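Plasmodesmata-located protein 8 (PDB 6GRF) probably modulates cell-to-cell trafficking at plasmodesmata, as a membrane protein with a tandem DUF26 ectodomain outside the cell. Local coordinates at residues 180-192 with 201-213. Residues are numbered along the deposited sequence; the frame is centred on the assembly and turned at random.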
ATOM      1  N   THR A 180      11.717   8.423   1.365  1.00 30.72           N
ATOM      2  CA  THR A 180      12.377   8.575   2.683  1.00 31.08           C
ATOM      3  C   THR A 180      11.425   9.265   3.677  1.00 31.18           C
ATOM      4  O   THR A 180      11.258   8.805   4.793  1.00 29.55           O
ATOM      5  CB  THR A 180      13.712   9.330   2.563  1.00 31.98           C
ATOM      6  OG1 THR A 180      14.547   8.576   1.690  1.00 32.38           O
ATOM      7  CG2 THR A 180      14.434   9.534   3.878  1.00 32.26           C
ATOM      8  N   ALA A 181      10.804  10.375   3.247  1.00 32.20           N
ATOM      9  CA  ALA A 181       9.886  11.170   4.079  1.00 32.49           C
ATOM     10  C   ALA A 181       8.632  10.355   4.429  1.00 31.92           C
ATOM     11  O   ALA A 181       8.142  10.429   5.554  1.00 32.30           O
ATOM     12  CB  ALA A 181       9.530  12.455   3.361  1.00 34.17           C
ATOM     13  N   CYS A 182       8.119   9.579   3.466  1.00 30.69           N
ATOM     14  CA  CYS A 182       6.940   8.777   3.685  1.00 30.59           C
ATOM     15  C   CYS A 182       7.233   7.715   4.759  1.00 29.19           C
ATOM     16  O   CYS A 182       6.451   7.533   5.689  1.00 27.70           O
ATOM     17  CB  CYS A 182       6.470   8.142   2.380  1.00 31.60           C
ATOM     18  SG  CYS A 182       4.833   7.364   2.473  1.00 34.46           S
ATOM     19  N   LEU A 183       8.363   7.017   4.619  1.00 27.99           N
ATOM     20  CA  LEU A 183       8.726   5.945   5.565  1.00 28.11           C
ATOM     21  C   LEU A 183       9.063   6.545   6.932  1.00 28.11           C
ATOM     22  O   LEU A 183       8.714   5.961   7.943  1.00 28.30           O
ATOM     23  CB  LEU A 183       9.890   5.119   5.006  1.00 27.41           C
ATOM     24  CG  LEU A 183       9.505   4.210   3.844  1.00 26.68           C
ATOM     25  CD1 LEU A 183      10.713   3.493   3.283  1.00 26.71           C
ATOM     26  CD2 LEU A 183       8.444   3.221   4.271  1.00 26.53           C
ATOM     27  N   ALA A 184       9.691   7.724   6.946  1.00 29.07           N
ATOM     28  CA  ALA A 184       9.966   8.444   8.200  1.00 30.92           C
ATOM     29  C   ALA A 184       8.655   8.661   8.964  1.00 31.41           C
ATOM     30  O   ALA A 184       8.590   8.415  10.149  1.00 31.65           O
ATOM     31  CB  ALA A 184      10.673   9.757   7.941  1.00 31.80           C
ATOM     32  N   GLU A 185       7.603   9.081   8.257  1.00 31.68           N
ATOM     33  CA  GLU A 185       6.305   9.272   8.877  1.00 32.96           C
ATOM     34  C   GLU A 185       5.719   7.927   9.344  1.00 31.54           C
ATOM     35  O   GLU A 185       5.083   7.880  10.374  1.00 31.35           O
ATOM     36  CB  GLU A 185       5.360   9.997   7.911  1.00 34.97           C
ATOM     37  CG  GLU A 185       3.973  10.263   8.483  1.00 37.20           C
ATOM     38  CD  GLU A 185       3.918  11.324   9.568  1.00 40.07           C
ATOM     39  OE1 GLU A 185       4.964  11.954   9.829  1.00 42.03           O
ATOM     40  OE2 GLU A 185       2.821  11.525  10.142  1.00 43.64           O
ATOM     41  N   SER A 186       5.879   6.858   8.557  1.00 30.67           N
ATOM     42  CA  SER A 186       5.386   5.515   8.928  1.00 31.68           C
ATOM     43  C   SER A 186       5.939   5.078  10.287  1.00 32.10           C
ATOM     44  O   SER A 186       5.218   4.585  11.135  1.00 32.26           O
ATOM     45  CB  SER A 186       5.782   4.488   7.920  1.00 31.54           C
ATOM     46  OG  SER A 186       4.749   4.301   6.987  1.00 34.58           O
ATOM     47  N   VAL A 187       7.251   5.225  10.426  1.00 32.07           N
ATOM     48  CA  VAL A 187       7.986   4.745  11.570  1.00 33.03           C
ATOM     49  C   VAL A 187       7.574   5.568  12.789  1.00 33.61           C
ATOM     50  O   VAL A 187       7.336   5.009  13.872  1.00 34.30           O
ATOM     51  CB  VAL A 187       9.499   4.793  11.283  1.00 33.28           C
ATOM     52  CG1 VAL A 187      10.351   4.848  12.545  1.00 34.16           C
ATOM     53  CG2 VAL A 187       9.892   3.624  10.393  1.00 33.06           C
ATOM     54  N   GLY A 188       7.490   6.889  12.600  1.00 33.63           N
ATOM     55  CA  GLY A 188       6.967   7.776  13.624  1.00 34.35           C
ATOM     56  C   GLY A 188       5.629   7.275  14.138  1.00 34.71           C
ATOM     57  O   GLY A 188       5.376   7.256  15.333  1.00 35.02           O
ATOM     58  N   LYS A 189       4.775   6.844  13.206  1.00 34.37           N
ATOM     59  CA  LYS A 189       3.433   6.406  13.521  1.00 35.31           C
ATOM     60  C   LYS A 189       3.467   5.068  14.264  1.00 34.06           C
ATOM     61  O   LYS A 189       2.675   4.862  15.168  1.00 34.71           O
ATOM     62  CB  LYS A 189       2.598   6.255  12.249  1.00 35.90           C
ATOM     63  CG  LYS A 189       2.199   7.556  11.582  1.00 37.88           C
ATOM     64  CD  LYS A 189       1.246   8.373  12.401  1.00 40.70           C
ATOM     65  CE  LYS A 189       0.519   9.408  11.572  1.00 42.71           C
ATOM     66  NZ  LYS A 189      -0.280  10.296  12.449  1.00 45.88           N
ATOM     67  N   LEU A 190       4.342   4.157  13.827  1.00 32.43           N
ATOM     68  CA  LEU A 190       4.489   2.860  14.466  1.00 32.85           C
ATOM     69  C   LEU A 190       4.852   3.108  15.933  1.00 34.05           C
ATOM     70  O   LEU A 190       4.240   2.538  16.821  1.00 34.51           O
ATOM     71  CB  LEU A 190       5.538   1.999  13.742  1.00 31.32           C
ATOM     72  CG  LEU A 190       5.046   1.253  12.499  1.00 31.00           C
ATOM     73  CD1 LEU A 190       6.201   0.738  11.654  1.00 30.23           C
ATOM     74  CD2 LEU A 190       4.118   0.109  12.864  1.00 31.53           C
ATOM     75  N   LYS A 191       5.780   4.039  16.165  1.00 34.89           N
ATOM     76  CA  LYS A 191       6.262   4.326  17.509  1.00 37.07           C
ATOM     77  C   LYS A 191       5.143   4.965  18.337  1.00 38.72           C
ATOM     78  O   LYS A 191       4.978   4.634  19.491  1.00 39.09           O
ATOM     79  CB  LYS A 191       7.494   5.232  17.471  1.00 37.58           C
ATOM     80  CG  LYS A 191       8.777   4.580  16.974  1.00 37.40           C
ATOM     81  CD  LYS A 191       9.811   5.605  16.565  1.00 38.68           C
ATOM     82  CE  LYS A 191      10.962   5.028  15.769  1.00 39.10           C
ATOM     83  NZ  LYS A 191      11.989   4.416  16.648  1.00 40.59           N
ATOM     84  N   ASN A 192       4.367   5.874  17.740  1.00 39.96           N
ATOM     85  CA  ASN A 192       3.522   6.766  18.539  1.00 42.32           C
ATOM     86  C   ASN A 192       2.131   6.144  18.743  1.00 42.10           C
ATOM     87  O   ASN A 192       1.510   6.383  19.777  1.00 43.12           O
ATOM     88  CB  ASN A 192       3.595   8.202  17.999  1.00 44.40           C
ATOM     89  CG  ASN A 192       4.923   8.866  18.353  1.00 46.84           C
ATOM     90  OD1 ASN A 192       5.156   9.247  19.508  1.00 49.57           O
ATOM     91  ND2 ASN A 192       5.835   8.966  17.391  1.00 45.66           N
ATOM     92  N   GLU A 201       1.737  -2.712  12.206  1.00 32.61           N
ATOM     93  CA  GLU A 201       1.814  -2.313  10.800  1.00 32.70           C
ATOM     94  C   GLU A 201       1.150  -0.941  10.641  1.00 31.49           C
ATOM     95  O   GLU A 201       0.140  -0.669  11.255  1.00 31.72           O
ATOM     96  CB  GLU A 201       1.214  -3.388   9.887  1.00 34.94           C
ATOM     97  CG  GLU A 201      -0.136  -3.953  10.320  1.00 39.14           C
ATOM     98  CD  GLU A 201      -0.699  -5.054   9.413  1.00 42.38           C
ATOM     99  OE1 GLU A 201       0.079  -5.592   8.574  1.00 45.08           O
ATOM    100  OE2 GLU A 201      -1.920  -5.383   9.525  1.00 45.30           O
ATOM    101  N   VAL A 202       1.781  -0.072   9.848  1.00 30.19           N
ATOM    102  CA  VAL A 202       1.218   1.206   9.462  1.00 30.28           C
ATOM    103  C   VAL A 202       1.265   1.351   7.937  1.00 29.55           C
ATOM    104  O   VAL A 202       2.321   1.179   7.300  1.00 28.31           O
ATOM    105  CB  VAL A 202       1.948   2.366  10.155  1.00 30.11           C
ATOM    106  CG1 VAL A 202       1.709   3.689   9.447  1.00 30.11           C
ATOM    107  CG2 VAL A 202       1.544   2.454  11.613  1.00 31.64           C
ATOM    108  N   TYR A 203       0.106   1.692   7.363  1.00 29.51           N
ATOM    109  CA  TYR A 203      -0.043   1.897   5.936  1.00 28.96           C
ATOM    110  C   TYR A 203      -0.448   3.350   5.692  1.00 28.61           C
ATOM    111  O   TYR A 203      -1.484   3.786   6.172  1.00 29.07           O
ATOM    112  CB  TYR A 203      -1.092   0.952   5.359  1.00 29.58           C
ATOM    113  CG  TYR A 203      -0.730  -0.505   5.452  1.00 30.46           C
ATOM    114  CD1 TYR A 203      -0.139  -1.158   4.388  1.00 30.34           C
ATOM    115  CD2 TYR A 203      -0.984  -1.230   6.600  1.00 31.00           C
ATOM    116  CE1 TYR A 203       0.202  -2.496   4.465  1.00 30.84           C
ATOM    117  CE2 TYR A 203      -0.646  -2.567   6.698  1.00 31.80           C
ATOM    118  CZ  TYR A 203      -0.043  -3.197   5.629  1.00 31.40           C
ATOM    119  OH  TYR A 203       0.283  -4.511   5.710  1.00 33.31           O
ATOM    120  N   LEU A 204       0.414   4.086   4.989  1.00 27.58           N
ATOM    121  CA  LEU A 204       0.106   5.426   4.545  1.00 28.31           C
ATOM    122  C   LEU A 204      -0.289   5.363   3.070  1.00 27.95           C
ATOM    123  O   LEU A 204      -0.263   4.304   2.466  1.00 27.05           O
ATOM    124  CB  LEU A 204       1.328   6.322   4.762  1.00 28.09           C
ATOM    125  CG  LEU A 204       1.913   6.290   6.172  1.00 28.15           C
ATOM    126  CD1 LEU A 204       2.994   7.344   6.315  1.00 28.13           C
ATOM    127  CD2 LEU A 204       0.828   6.482   7.222  1.00 28.71           C
ATOM    128  N   ALA A 205      -0.662   6.515   2.511  1.00 29.61           N
ATOM    129  CA  ALA A 205      -1.142   6.598   1.129  1.00 29.88           C
ATOM    130  C   ALA A 205      -0.114   6.026   0.140  1.00 29.27           C
ATOM    131  O   ALA A 205      -0.509   5.351  -0.807  1.00 29.30           O
ATOM    132  CB  ALA A 205      -1.496   8.027   0.800  1.00 31.02           C
ATOM    133  N   GLN A 206       1.187   6.266   0.364  1.00 29.05           N
ATOM    134  CA  GLN A 206       2.215   5.965  -0.658  1.00 28.80           C
ATOM    135  C   GLN A 206       3.333   5.027  -0.143  1.00 28.49           C
ATOM    136  O   GLN A 206       4.312   4.773  -0.866  1.00 26.94           O
ATOM    137  CB  GLN A 206       2.802   7.283  -1.159  1.00 29.53           C
ATOM    138  CG  GLN A 206       1.802   8.172  -1.893  1.00 30.59           C
ATOM    139  CD  GLN A 206       1.783   7.895  -3.377  1.00 30.82           C
ATOM    140  OE1 GLN A 206       1.756   6.747  -3.809  1.00 31.11           O
ATOM    141  NE2 GLN A 206       1.826   8.954  -4.172  1.00 31.15           N
ATOM    142  N   CYS A 207       3.190   4.488   1.072  1.00 28.45           N
ATOM    143  CA  CYS A 207       4.188   3.569   1.637  1.00 28.41           C
ATOM    144  C   CYS A 207       3.579   2.813   2.815  1.00 28.29           C
ATOM    145  O   CYS A 207       2.485   3.154   3.280  1.00 28.59           O
ATOM    146  CB  CYS A 207       5.442   4.308   2.088  1.00 29.20           C
ATOM    147  SG  CYS A 207       5.180   5.495   3.434  1.00 31.51           S
ATOM    148  N   TYR A 208       4.286   1.771   3.266  1.00 27.22           N
ATOM    149  CA  TYR A 208       3.953   1.126   4.526  1.00 27.95           C
ATOM    150  C   TYR A 208       5.199   0.492   5.160  1.00 27.06           C
ATOM    151  O   TYR A 208       6.236   0.326   4.535  1.00 26.48           O
ATOM    152  CB  TYR A 208       2.844   0.090   4.347  1.00 27.91           C
ATOM    153  CG  TYR A 208       3.209  -1.167   3.604  1.00 28.55           C
ATOM    154  CD1 TYR A 208       3.020  -1.279   2.235  1.00 29.30           C
ATOM    155  CD2 TYR A 208       3.681  -2.282   4.275  1.00 29.23           C
ATOM    156  CE1 TYR A 208       3.303  -2.458   1.557  1.00 29.91           C
ATOM    157  CE2 TYR A 208       3.985  -3.462   3.613  1.00 29.77           C
ATOM    158  CZ  TYR A 208       3.791  -3.554   2.247  1.00 30.39           C
ATOM    159  OH  TYR A 208       4.082  -4.721   1.593  1.00 31.28           O
ATOM    160  N   ALA A 209       5.045   0.137   6.430  1.00 28.11           N
ATOM    161  CA  ALA A 209       6.090  -0.434   7.239  1.00 27.67           C
ATOM    162  C   ALA A 209       5.447  -1.291   8.331  1.00 28.61           C
ATOM    163  O   ALA A 209       4.404  -0.919   8.874  1.00 27.86           O
ATOM    164  CB  ALA A 209       6.936   0.665   7.818  1.00 28.18           C
ATOM    165  N   ARG A 210       6.075  -2.445   8.594  1.00 34.01           N
ATOM    166  CA  ARG A 210       5.625  -3.455   9.546  1.00 34.29           C
ATOM    167  C   ARG A 210       6.844  -3.906  10.350  1.00 31.36           C
ATOM    168  O   ARG A 210       7.925  -3.961   9.826  1.00 29.81           O
ATOM    169  CB  ARG A 210       5.102  -4.746   8.894  1.00 37.60           C
ATOM    170  CG  ARG A 210       4.010  -4.581   7.851  1.00 42.67           C
ATOM    171  CD  ARG A 210       3.187  -5.842   7.612  1.00 46.45           C
ATOM    172  NE  ARG A 210       3.832  -6.779   6.706  1.00 49.92           N
ATOM    173  CZ  ARG A 210       4.688  -7.724   7.087  1.00 51.28           C
ATOM    174  NH1 ARG A 210       4.938  -7.890   8.377  1.00 49.95           N
ATOM    175  NH2 ARG A 210       5.288  -8.487   6.183  1.00 52.27           N
ATOM    176  N   TYR A 211       6.631  -4.274  11.606  1.00 30.65           N
ATOM    177  CA  TYR A 211       7.645  -5.030  12.358  1.00 30.33           C
ATOM    178  C   TYR A 211       6.921  -6.093  13.189  1.00 30.72           C
ATOM    179  O   TYR A 211       5.741  -5.952  13.495  1.00 29.35           O
ATOM    180  CB  TYR A 211       8.512  -4.116  13.232  1.00 29.77           C
ATOM    181  CG  TYR A 211       7.797  -3.644  14.469  1.00 29.63           C
ATOM    182  CD1 TYR A 211       7.736  -4.436  15.604  1.00 29.81           C
ATOM    183  CD2 TYR A 211       7.100  -2.450  14.472  1.00 29.58           C
ATOM    184  CE1 TYR A 211       7.022  -4.038  16.720  1.00 29.99           C
ATOM    185  CE2 TYR A 211       6.403  -2.025  15.589  1.00 29.77           C
ATOM    186  CZ  TYR A 211       6.365  -2.823  16.716  1.00 30.09           C
ATOM    187  OH  TYR A 211       5.671  -2.411  17.813  1.00 31.03           O
ATOM    188  N   TRP A 212       7.665  -7.145  13.545  1.00 32.02           N
ATOM    189  CA  TRP A 212       7.159  -8.243  14.355  1.00 34.03           C
ATOM    190  C   TRP A 212       8.329  -8.933  15.088  1.00 35.42           C
ATOM    191  O   TRP A 212       9.486  -8.860  14.666  1.00 33.84           O
ATOM    192  CB  TRP A 212       6.339  -9.196  13.472  1.00 34.51           C
ATOM    193  CG  TRP A 212       7.150  -9.880  12.420  1.00 35.69           C
ATOM    194  CD1 TRP A 212       7.717 -11.113  12.522  1.00 37.61           C
ATOM    195  CD2 TRP A 212       7.527  -9.379  11.125  1.00 36.07           C
ATOM    196  NE1 TRP A 212       8.409 -11.419  11.383  1.00 38.81           N
ATOM    197  CE2 TRP A 212       8.300 -10.380  10.501  1.00 37.49           C
ATOM    198  CE3 TRP A 212       7.277  -8.195  10.419  1.00 35.61           C
ATOM    199  CZ2 TRP A 212       8.838 -10.233   9.224  1.00 38.52           C
ATOM    200  CZ3 TRP A 212       7.813  -8.046   9.157  1.00 36.69           C
ATOM    201  CH2 TRP A 212       8.583  -9.052   8.566  1.00 38.26           C
ATOM    202  N   GLY A 213       8.020  -9.560  16.226  1.00 39.66           N
ATOM    203  CA  GLY A 213       8.946 -10.449  16.935  1.00 43.25           C
ATOM    204  C   GLY A 213       8.920 -11.844  16.329  1.00 47.95           C
ATOM    205  O   GLY A 213       7.866 -12.308  15.883  1.00 48.57           O
TER
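Helix 180-192 packs on the hairpin of strands 201-204 and 207-213 in the second Gnk2-homologous (DUF26) domain, and a disulfide joins the two: Cys182 is bonded to Cys207 at one end, and Leu190 is set among aliphatic and aromatic side chains at the other. The helix runs at 40° to strand 207-213, its axis 7.8 Å from that of the strand. Cys182 directs its sulfur toward the hairpin, SG anti to the backbone N (chi1 -169°), and the SG–SG bond closes with a chi3 of -93°. The first DUF26 domain repeats this link with Cys80–Cys105, between helix 74-91 and strand 105-110, so it belongs to the shared cysteine-rich design. Leu183 lays CD2 against Cys207 CB at 3.9 Å, while Leu204 CD1 lies 3.5 Å from Cys182 O.

In the middle, Ser186 CB rests on Ala209 CB at 4.0 Å. Its hydroxyl is buried without a polar partner; Ser186 OG sits 3.6 Å from Leu204 CG instead. One turn on, the Leu190 and Val202 side chains run alongside each other in opposite senses, Leu190 CD2 meeting Val202 CG2 at 3.7 Å, while Leu190 CD1 lies 3.9 Å from Ala209 CB. Val202 CG1 turns to the CB of Lys189, whose amine points off from the hairpin. Leu190 CD2 approaches the Tyr211 ring obliquely.

No hydrogen bond crosses from helix to hairpin. In the five-stranded antiparallel sheet, strands 122-127 and 164-170 flank the hairpin; helix 136-149 supplies Asp143, salt-bridged to Lys191 NZ, and Arg142, which with Ala197 O hydrogen-bonds Tyr211 OH.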